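Local coordinates for ZYRO0G01672p (Zygosaccharomyces rouxii, PDB 4U8T), which binds RNA carrying N6-methyladenosine through its YTH domain, the part present here, and probably acts as a reader of this mark on mRNA, at residues R27-K32 / A69-L74; G85-S90 / V114-V119; L93-D98 / Y108-K113. All blocks are in the same frame, centred on the assembly; numbering follows the deposited sequence.

Contact 1 of 3, residues R27-K32 / A69-L74. With nucleotides of chain G.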
# COMPACT_ATOMS: atom_id res chain seq x y z
N ARG A 27 5.29 3.34 -9.78
CA ARG A 27 4.31 4.25 -9.23
C ARG A 27 3.87 3.81 -7.83
O ARG A 27 4.04 2.68 -7.43
CB ARG A 27 3.14 4.37 -10.19
CG ARG A 27 3.58 4.92 -11.52
CD ARG A 27 2.54 4.78 -12.56
NE ARG A 27 1.40 5.61 -12.27
CZ ARG A 27 0.29 5.62 -12.99
NH1 ARG A 27 0.17 4.82 -14.02
NH2 ARG A 27 -0.71 6.41 -12.66
N PHE A 28 3.34 4.75 -7.08
CA PHE A 28 3.08 4.59 -5.67
C PHE A 28 1.70 5.08 -5.31
O PHE A 28 1.31 6.17 -5.68
CB PHE A 28 4.11 5.36 -4.86
CG PHE A 28 5.52 5.07 -5.24
CD1 PHE A 28 6.08 5.67 -6.36
CD2 PHE A 28 6.32 4.28 -4.44
CE1 PHE A 28 7.38 5.42 -6.71
CE2 PHE A 28 7.62 4.03 -4.78
CZ PHE A 28 8.15 4.59 -5.91
N PHE A 29 0.99 4.29 -4.53
CA PHE A 29 -0.37 4.60 -4.12
C PHE A 29 -0.55 4.39 -2.64
O PHE A 29 0.01 3.48 -2.08
CB PHE A 29 -1.37 3.73 -4.88
CG PHE A 29 -1.44 4.03 -6.31
CD1 PHE A 29 -0.53 3.49 -7.19
CD2 PHE A 29 -2.41 4.85 -6.80
CE1 PHE A 29 -0.59 3.78 -8.53
CE2 PHE A 29 -2.48 5.12 -8.13
CZ PHE A 29 -1.57 4.60 -8.99
N VAL A 30 -1.32 5.25 -2.03
CA VAL A 30 -1.79 5.03 -0.69
C VAL A 30 -2.89 4.01 -0.76
O VAL A 30 -3.76 4.13 -1.62
CB VAL A 30 -2.30 6.31 -0.10
CG1 VAL A 30 -2.98 6.08 1.18
CG2 VAL A 30 -1.18 7.25 0.04
N ILE A 31 -2.85 2.99 0.09
CA ILE A 31 -3.97 2.08 0.27
C ILE A 31 -4.59 2.31 1.64
O ILE A 31 -3.89 2.30 2.63
CB ILE A 31 -3.56 0.60 0.14
CG1 ILE A 31 -3.20 0.25 -1.32
CG2 ILE A 31 -4.65 -0.29 0.67
CD1 ILE A 31 -4.30 0.45 -2.35
N LYS A 32 -5.89 2.53 1.70
CA LYS A 32 -6.56 2.69 2.99
C LYS A 32 -7.40 1.47 3.33
O LYS A 32 -7.92 0.81 2.45
CB LYS A 32 -7.43 3.91 2.97
CG LYS A 32 -6.68 5.19 3.03
CD LYS A 32 -5.80 5.18 4.22
CE LYS A 32 -6.07 6.35 5.08
NZ LYS A 32 -5.48 6.27 6.40
N ALA A 69 9.23 -2.05 -14.03
CA ALA A 69 8.64 -1.21 -13.01
C ALA A 69 7.58 -1.90 -12.16
O ALA A 69 6.94 -2.85 -12.58
CB ALA A 69 8.08 0.01 -13.64
N LYS A 70 7.39 -1.37 -10.97
CA LYS A 70 6.47 -1.94 -10.01
C LYS A 70 5.45 -0.94 -9.53
O LYS A 70 5.60 0.26 -9.74
CB LYS A 70 7.24 -2.51 -8.82
CG LYS A 70 8.10 -3.74 -9.15
CD LYS A 70 8.94 -4.18 -7.94
CE LYS A 70 9.88 -5.34 -8.26
NZ LYS A 70 10.54 -5.91 -7.04
N ILE A 71 4.43 -1.42 -8.84
CA ILE A 71 3.51 -0.53 -8.14
C ILE A 71 3.57 -0.82 -6.65
O ILE A 71 3.33 -1.92 -6.20
CB ILE A 71 2.05 -0.68 -8.64
CG1 ILE A 71 1.88 0.05 -9.96
CG2 ILE A 71 1.09 -0.08 -7.65
CD1 ILE A 71 0.52 0.09 -10.42
N TYR A 72 3.94 0.21 -5.89
CA TYR A 72 4.05 0.11 -4.45
C TYR A 72 2.77 0.59 -3.80
O TYR A 72 2.16 1.56 -4.20
CB TYR A 72 5.23 0.92 -3.96
CG TYR A 72 6.54 0.34 -4.39
CD1 TYR A 72 7.08 0.65 -5.62
CD2 TYR A 72 7.25 -0.52 -3.57
CE1 TYR A 72 8.27 0.11 -6.02
CE2 TYR A 72 8.42 -1.05 -3.96
CZ TYR A 72 8.94 -0.73 -5.19
OH TYR A 72 10.14 -1.26 -5.60
N LEU A 73 2.37 -0.15 -2.78
CA LEU A 73 1.18 0.16 -2.02
C LEU A 73 1.59 0.49 -0.60
O LEU A 73 2.23 -0.30 0.07
CB LEU A 73 0.21 -1.02 -2.05
CG LEU A 73 -0.18 -1.59 -3.42
CD1 LEU A 73 -0.96 -2.86 -3.23
CD2 LEU A 73 -1.00 -0.58 -4.20
N LEU A 74 1.22 1.67 -0.14
CA LEU A 74 1.55 2.09 1.20
C LEU A 74 0.29 2.00 2.04
O LEU A 74 -0.63 2.76 1.83
CB LEU A 74 2.14 3.50 1.18
CG LEU A 74 3.20 3.80 0.08
CD1 LEU A 74 3.79 5.18 0.23
CD2 LEU A 74 4.34 2.80 -0.00
C2 6MZ G 4 -11.41 -2.93 3.92
C4 6MZ G 4 -11.25 -1.10 2.48
C5 6MZ G 4 -10.67 -1.96 1.46
O1P 6MZ G 4 -17.28 3.17 -0.14
O2P 6MZ G 4 -16.70 5.38 0.95
N9 6MZ G 4 -11.29 0.11 1.95
N3 6MZ G 4 -11.58 -1.65 3.66
N1 6MZ G 4 -10.90 -3.77 3.03
C6 6MZ G 4 -10.51 -3.38 1.81
N6 6MZ G 4 -9.99 -4.25 0.93
C9 6MZ G 4 -9.97 -5.65 1.25
N7 6MZ G 4 -10.42 -1.18 0.40
C8 6MZ G 4 -10.82 0.06 0.71
O5' 6MZ G 4 -15.16 3.40 0.97
C5' 6MZ G 4 -13.79 3.72 0.85
C4' 6MZ G 4 -13.01 3.17 2.00
O4' 6MZ G 4 -12.91 1.75 1.86
C1' 6MZ G 4 -11.84 1.29 2.62
C2' 6MZ G 4 -10.85 2.44 2.76
O2' 6MZ G 4 -10.69 2.68 4.14
C3' 6MZ G 4 -11.57 3.62 2.11
O3' 6MZ G 4 -11.45 4.78 2.90
P 6MZ G 4 -16.27 4.19 0.18
P C G 5 -11.07 6.17 2.25
OP1 C G 5 -12.17 7.11 2.45
OP2 C G 5 -10.60 5.88 0.91
O5' C G 5 -9.83 6.66 3.10
C5' C G 5 -9.98 7.29 4.35
C4' C G 5 -9.21 8.57 4.37
O4' C G 5 -9.79 9.49 3.46
C3' C G 5 -9.13 9.34 5.68
O3' C G 5 -8.07 8.82 6.46
C2' C G 5 -8.87 10.78 5.23
O2' C G 5 -7.49 11.07 5.21
C1' C G 5 -9.39 10.78 3.78
N1 C G 5 -10.48 11.71 3.48
C2 C G 5 -10.23 12.47 2.35
O2 C G 5 -9.16 12.31 1.75
N3 C G 5 -11.14 13.35 1.90
C4 C G 5 -12.27 13.46 2.56
N4 C G 5 -13.11 14.35 2.08
C5 C G 5 -12.55 12.69 3.73
C6 C G 5 -11.64 11.82 4.17

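Contact 2 of 3, residues G85-S90 / V114-V119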
# COMPACT_ATOMS: atom_id res chain seq x y z
N GLY A 85 2.68 -0.42 6.61
CA GLY A 85 3.42 -1.33 5.78
C GLY A 85 3.46 -1.02 4.31
O GLY A 85 2.82 -0.08 3.86
N VAL A 86 4.24 -1.80 3.57
CA VAL A 86 4.44 -1.58 2.15
C VAL A 86 4.32 -2.88 1.40
O VAL A 86 4.94 -3.84 1.77
CB VAL A 86 5.82 -0.98 1.87
CG1 VAL A 86 6.03 -0.74 0.40
CG2 VAL A 86 5.97 0.29 2.63
N ALA A 87 3.58 -2.89 0.30
CA ALA A 87 3.48 -4.06 -0.54
C ALA A 87 3.68 -3.71 -2.01
O ALA A 87 3.55 -2.58 -2.38
CB ALA A 87 2.17 -4.72 -0.33
N GLU A 88 4.03 -4.69 -2.83
CA GLU A 88 4.00 -4.53 -4.28
C GLU A 88 2.83 -5.26 -4.88
O GLU A 88 2.41 -6.25 -4.34
CB GLU A 88 5.25 -5.07 -4.94
CG GLU A 88 6.55 -4.74 -4.31
CD GLU A 88 7.65 -5.52 -4.95
OE1 GLU A 88 7.31 -6.47 -5.68
OE2 GLU A 88 8.83 -5.18 -4.73
N MSE A 89 2.33 -4.78 -6.01
CA MSE A 89 1.42 -5.57 -6.81
C MSE A 89 2.25 -6.64 -7.49
O MSE A 89 3.39 -6.41 -7.86
CB MSE A 89 0.67 -4.72 -7.81
CG MSE A 89 -0.36 -3.80 -7.22
SE MSE A 89 -1.47 -2.79 -8.46
CE MSE A 89 -2.62 -4.15 -9.08
N SER A 90 1.70 -7.84 -7.63
CA SER A 90 2.45 -8.90 -8.28
C SER A 90 1.53 -9.57 -9.28
O SER A 90 1.85 -10.60 -9.85
CB SER A 90 3.01 -9.90 -7.28
OG SER A 90 2.01 -10.45 -6.49
N VAL A 114 -0.42 -9.59 -4.14
CA VAL A 114 0.52 -8.63 -3.58
C VAL A 114 1.67 -9.36 -2.92
O VAL A 114 1.54 -10.47 -2.48
CB VAL A 114 -0.14 -7.67 -2.54
CG1 VAL A 114 -1.11 -6.75 -3.19
CG2 VAL A 114 -0.79 -8.44 -1.44
N ARG A 115 2.83 -8.74 -2.95
CA ARG A 115 3.99 -9.25 -2.25
C ARG A 115 4.42 -8.28 -1.15
O ARG A 115 4.76 -7.14 -1.43
CB ARG A 115 5.07 -9.58 -3.27
CG ARG A 115 4.94 -11.04 -3.68
CD ARG A 115 5.50 -11.42 -5.05
NE ARG A 115 6.77 -10.79 -5.37
CZ ARG A 115 7.30 -10.79 -6.59
NH1 ARG A 115 8.46 -10.16 -6.81
NH2 ARG A 115 6.69 -11.43 -7.58
N TRP A 116 4.28 -8.67 0.11
CA TRP A 116 4.65 -7.77 1.20
C TRP A 116 6.17 -7.61 1.41
O TRP A 116 6.93 -8.56 1.35
CB TRP A 116 3.94 -8.23 2.48
CG TRP A 116 2.52 -7.77 2.50
CD1 TRP A 116 1.47 -8.34 1.86
CD2 TRP A 116 1.99 -6.63 3.18
NE1 TRP A 116 0.33 -7.64 2.09
CE2 TRP A 116 0.63 -6.57 2.89
CE3 TRP A 116 2.55 -5.65 4.00
CZ2 TRP A 116 -0.19 -5.57 3.39
CZ3 TRP A 116 1.72 -4.66 4.50
CH2 TRP A 116 0.38 -4.63 4.19
N ILE A 117 6.58 -6.36 1.62
CA ILE A 117 7.98 -5.95 1.73
C ILE A 117 8.34 -5.42 3.12
O ILE A 117 9.39 -5.73 3.67
CB ILE A 117 8.29 -4.79 0.78
CG1 ILE A 117 8.24 -5.18 -0.66
CG2 ILE A 117 9.65 -4.22 1.04
CD1 ILE A 117 8.57 -3.99 -1.46
N VAL A 118 7.48 -4.55 3.62
CA VAL A 118 7.69 -3.88 4.89
C VAL A 118 6.46 -4.09 5.75
O VAL A 118 5.36 -3.92 5.29
CB VAL A 118 7.90 -2.38 4.71
CG1 VAL A 118 8.26 -1.75 6.02
CG2 VAL A 118 8.97 -2.12 3.71
N VAL A 119 6.67 -4.47 6.99
CA VAL A 119 5.60 -4.46 7.96
C VAL A 119 6.10 -3.67 9.14
O VAL A 119 6.91 -4.16 9.90
CB VAL A 119 5.17 -5.88 8.40
CG1 VAL A 119 4.15 -5.81 9.49
CG2 VAL A 119 4.62 -6.67 7.25

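Contact 3 of 3, residues L93-D98 / Y108-K113. With nucleotides of chain G.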
# COMPACT_ATOMS: atom_id res chain seq x y z
N LEU A 93 -5.60 -7.62 -11.69
CA LEU A 93 -6.79 -8.13 -11.03
C LEU A 93 -7.14 -9.50 -11.65
O LEU A 93 -6.94 -9.74 -12.83
CB LEU A 93 -7.90 -7.09 -11.16
CG LEU A 93 -9.06 -6.87 -10.20
CD1 LEU A 93 -8.60 -6.55 -8.84
CD2 LEU A 93 -9.89 -5.72 -10.68
N ARG A 94 -7.58 -10.43 -10.82
CA ARG A 94 -7.95 -11.77 -11.27
C ARG A 94 -9.30 -12.14 -10.70
O ARG A 94 -9.87 -11.38 -9.92
CB ARG A 94 -6.93 -12.82 -10.84
CG ARG A 94 -5.55 -12.67 -11.42
CD ARG A 94 -4.76 -13.91 -11.15
NE ARG A 94 -3.39 -13.82 -11.66
CZ ARG A 94 -2.43 -14.70 -11.40
NH1 ARG A 94 -2.69 -15.75 -10.62
NH2 ARG A 94 -1.22 -14.54 -11.91
N GLU A 95 -9.87 -13.26 -11.13
CA GLU A 95 -11.17 -13.66 -10.59
C GLU A 95 -11.03 -14.97 -9.84
O GLU A 95 -11.92 -15.34 -9.08
CB GLU A 95 -12.25 -13.78 -11.66
CG GLU A 95 -13.62 -13.71 -11.01
CD GLU A 95 -14.76 -13.89 -11.96
OE1 GLU A 95 -14.75 -14.87 -12.72
OE2 GLU A 95 -15.68 -13.04 -11.94
N ASP A 96 -9.89 -15.62 -10.01
CA ASP A 96 -9.71 -16.98 -9.52
C ASP A 96 -8.99 -17.01 -8.18
O ASP A 96 -8.37 -18.01 -7.84
CB ASP A 96 -8.88 -17.79 -10.51
CG ASP A 96 -7.46 -17.23 -10.68
OD1 ASP A 96 -7.22 -16.09 -10.27
OD2 ASP A 96 -6.56 -17.94 -11.17
N LEU A 97 -9.09 -15.94 -7.41
CA LEU A 97 -8.45 -15.89 -6.11
C LEU A 97 -9.47 -15.92 -5.00
O LEU A 97 -10.63 -15.58 -5.20
CB LEU A 97 -7.58 -14.65 -5.99
CG LEU A 97 -6.42 -14.56 -6.96
CD1 LEU A 97 -5.81 -13.21 -6.83
CD2 LEU A 97 -5.42 -15.61 -6.61
N ASP A 98 -9.01 -16.28 -3.81
CA ASP A 98 -9.89 -16.55 -2.69
C ASP A 98 -10.31 -15.30 -1.96
O ASP A 98 -9.74 -14.97 -0.93
CB ASP A 98 -9.24 -17.50 -1.72
CG ASP A 98 -10.21 -18.03 -0.69
OD1 ASP A 98 -11.44 -17.96 -0.91
OD2 ASP A 98 -9.73 -18.50 0.35
N TYR A 108 -15.84 -7.02 -1.97
CA TYR A 108 -14.57 -7.22 -2.66
C TYR A 108 -14.58 -8.50 -3.45
O TYR A 108 -14.07 -9.51 -3.00
CB TYR A 108 -13.42 -7.22 -1.66
CG TYR A 108 -13.53 -6.04 -0.75
CD1 TYR A 108 -13.21 -4.77 -1.19
CD2 TYR A 108 -14.01 -6.17 0.53
CE1 TYR A 108 -13.34 -3.70 -0.38
CE2 TYR A 108 -14.14 -5.10 1.34
CZ TYR A 108 -13.80 -3.87 0.88
OH TYR A 108 -13.95 -2.79 1.69
N ARG A 109 -15.17 -8.48 -4.64
CA ARG A 109 -15.34 -9.71 -5.38
C ARG A 109 -14.14 -10.06 -6.24
O ARG A 109 -13.99 -11.20 -6.65
CB ARG A 109 -16.58 -9.59 -6.25
CG ARG A 109 -17.80 -9.19 -5.46
CD ARG A 109 -18.97 -10.12 -5.70
NE ARG A 109 -20.15 -9.69 -4.97
CZ ARG A 109 -20.29 -9.83 -3.65
NH1 ARG A 109 -19.31 -10.38 -2.94
NH2 ARG A 109 -21.39 -9.41 -3.02
N HIS A 110 -13.27 -9.10 -6.49
CA HIS A 110 -12.06 -9.39 -7.22
C HIS A 110 -10.87 -8.98 -6.40
O HIS A 110 -11.01 -8.19 -5.50
CB HIS A 110 -12.07 -8.68 -8.56
CG HIS A 110 -13.37 -8.81 -9.29
ND1 HIS A 110 -13.87 -10.03 -9.70
CD2 HIS A 110 -14.28 -7.89 -9.67
CE1 HIS A 110 -15.03 -9.84 -10.30
NE2 HIS A 110 -15.30 -8.55 -10.29
N ALA A 111 -9.70 -9.48 -6.72
CA ALA A 111 -8.51 -9.10 -5.99
C ALA A 111 -7.32 -9.31 -6.84
O ALA A 111 -7.40 -9.96 -7.84
CB ALA A 111 -8.38 -9.88 -4.71
N PHE A 112 -6.18 -8.81 -6.40
CA PHE A 112 -4.95 -9.05 -7.11
C PHE A 112 -3.87 -9.50 -6.15
O PHE A 112 -3.98 -9.27 -4.97
CB PHE A 112 -4.50 -7.79 -7.85
CG PHE A 112 -4.53 -6.54 -7.02
CD1 PHE A 112 -3.47 -6.21 -6.21
CD2 PHE A 112 -5.62 -5.69 -7.06
CE1 PHE A 112 -3.48 -5.09 -5.46
CE2 PHE A 112 -5.64 -4.55 -6.31
CZ PHE A 112 -4.57 -4.25 -5.52
N LYS A 113 -2.83 -10.13 -6.66
CA LYS A 113 -1.76 -10.62 -5.82
C LYS A 113 -0.87 -9.50 -5.38
O LYS A 113 -0.59 -8.59 -6.14
CB LYS A 113 -0.93 -11.69 -6.54
CG LYS A 113 -1.68 -12.97 -6.75
CD LYS A 113 -0.88 -14.00 -7.46
CE LYS A 113 -1.65 -15.32 -7.44
NZ LYS A 113 -0.98 -16.46 -8.13
C2 6MZ G 4 -11.41 -2.93 3.92
C4 6MZ G 4 -11.25 -1.10 2.48
C5 6MZ G 4 -10.67 -1.96 1.46
O1P 6MZ G 4 -17.28 3.17 -0.14
O2P 6MZ G 4 -16.70 5.38 0.95
N9 6MZ G 4 -11.29 0.11 1.95
N3 6MZ G 4 -11.58 -1.65 3.66
N1 6MZ G 4 -10.90 -3.77 3.03
C6 6MZ G 4 -10.51 -3.38 1.81
N6 6MZ G 4 -9.99 -4.25 0.93
C9 6MZ G 4 -9.97 -5.65 1.25
N7 6MZ G 4 -10.42 -1.18 0.40
C8 6MZ G 4 -10.82 0.06 0.71
O5' 6MZ G 4 -15.16 3.40 0.97
C5' 6MZ G 4 -13.79 3.72 0.85
C4' 6MZ G 4 -13.01 3.17 2.00
O4' 6MZ G 4 -12.91 1.75 1.86
C1' 6MZ G 4 -11.84 1.29 2.62
C2' 6MZ G 4 -10.85 2.44 2.76
O2' 6MZ G 4 -10.69 2.68 4.14
C3' 6MZ G 4 -11.57 3.62 2.11
O3' 6MZ G 4 -11.45 4.78 2.90
P 6MZ G 4 -16.27 4.19 0.18

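Contact 1 of 3, residues R27-K32 / A69-L74
R27 to V30 pair in parallel with I71 to L74. Five backbone hydrogen bonds alternate in direction. R27 N donates to K70 O and F29 N to Y72 O. In return R27 O takes Y72 N and F29 O takes L74 N. I31 N reaches L74 O at 2.8 Å, from above the carbonyl plane.

On the face of F28, V30, Y72 and L74, F28 and Y72 both hold CG anti to the carbonyl carbon (chi1 -51° and -68°), which sends their rings the same way. The planes are 14° apart, but slid so far that the rings barely overlap. F28 CE2 approaches Y72 CD1 at 3.5 Å. A serine in place of F28 would probably leave one flank of the Y72 ring without its partner and open a gap beside V22.

On the other face, under helix 52-63, F29 CD1 meets I71 CG2 at 3.9 Å. Past the paired residues, I31 CG1 packs on L73 CB at 3.7 Å. R27 makes a salt bridge with E148, and K32 NZ with an RNA phosphate. Helices 36-45 and 52-63 and strand 47-48 connect these parallel neighbours within the mixed sheet of the YTH domain.

Contact 2 of 3, residues G85-S90 / V114-V119
W116 and A87 meet because W116 holds CG anti to the carbonyl carbon (chi1 -79°), and a chi2 of 80° lays the ring beside the neighbouring strand. A87 CB then sits over one face of the five-membered ring, 4.0 Å from its centroid in a CH-pi contact. The six-membered end of the indole reaches on to G85, whose CA lies near the ring plane, 4.0 Å from W116 CZ3. E88 stretches its chain beyond CG (chi2 171°) and crosses I117 at about a right angle, with E88 CG 3.6 Å from I117 CD1.

The strands are antiparallel and carry a classic beta bulge. V86 O accepts from two successive amides, I117 N at 3.0 Å and V118 N at 3.2 Å, both in its carbonyl plane. V86 N returns a bond to V118 O. Beyond the bulge, E88 and R115 form a regular hydrogen-bonded pair through both of their backbone groups. V86 and V118 lie side by side, CB to CB at 3.8 Å, under F161 of helix 151-161. On the other face, W116 NE1 bonds S42 OG of helix 36-45.

E88 OE1 stands 4.0 Å from R115 NH1, well out of the guanidinium plane. This is attraction between charges without a directed bond. The carboxylate has its true salt bridge with K70, just ahead of the neighbouring strand 71-77. The chemistry implies an antiparallel seam held by backbone bonds, apolar round V86, A87, W116 and V118 and polar at E88 and R115. The buried carboxylate is probably kept ionised by the lysine, with R115 adding a weaker, less directed pull.

Contact 3 of 3, residues L93-D98 / Y108-K113
L93 and R94 meet A111 and F112 where the long antiparallel hairpin of the YTH domain comes apart into a loop. This is a partly buried contact at the far end of strands 82-94 and 111-123, away from the middle of the sheet. Pairing is sparse. R94 N donates to A111 O at 3.0 Å, a fairly straight bond, and H110 O is taken outside by S49 OG.

Side chains do the rest. L93 has CG anti to the backbone N (chi1 -152°), which carries its branches over to the other strand. L93 CD1 touches the edge of the F112 ring at CD2, 3.6 Å away, while the L93 side chain crosses that of H110 at about a right angle, CG against CB. F112 also packs on N55 and L58 of helix 52-63, and thereby joins the hairpin end to that helix. L97 comes back from the loop across the stem of K113, with L97 CD2 3.9 Å from K113 CE. K113 CD lies over one face of the R94 guanidinium, offset toward the rim. At the surface, E95 runs beside H110 and sets OE2 near the imidazole plane, 3.7 Å from H110 CE1.

The returning strand is preceded by Y108, which belongs to the RNA site. Its ring lies under the N6-methyladenosine of chain G, consistent with a wall of the aromatic cage by which YTH domains hold the methylated base. Y108 CZ is 3.5 Å from C6 of that nucleotide. The modified nitrogen, N6, stands over the same face near the rim, 3.6 Å from Y108 CE1.

In the fold
The three contacts share one mixed sheet; contact 3 lies at the far end of the strands paired in contact 2. Contacts 1 and 2 are neighbours, with centres 9 Å apart. L73 N probably bonds A87 O at 2.7 Å, and K70 NZ meets E88 OE2 in a salt bridge of 3.0 Å. Contact 3 is nested in the loop closed by contact 2, and S90 N probably bonds K113 O at 2.8 Å. F112 reaches back to L73 and to selenomethionine M89. Two contacts touch the RNA: K32 of contact 1 lies by the sugars and bridges to a phosphate, and Y108 of contact 3 lies against the methylated base. Contact 2 stays about 10 Å away, nearest atom to nearest atom.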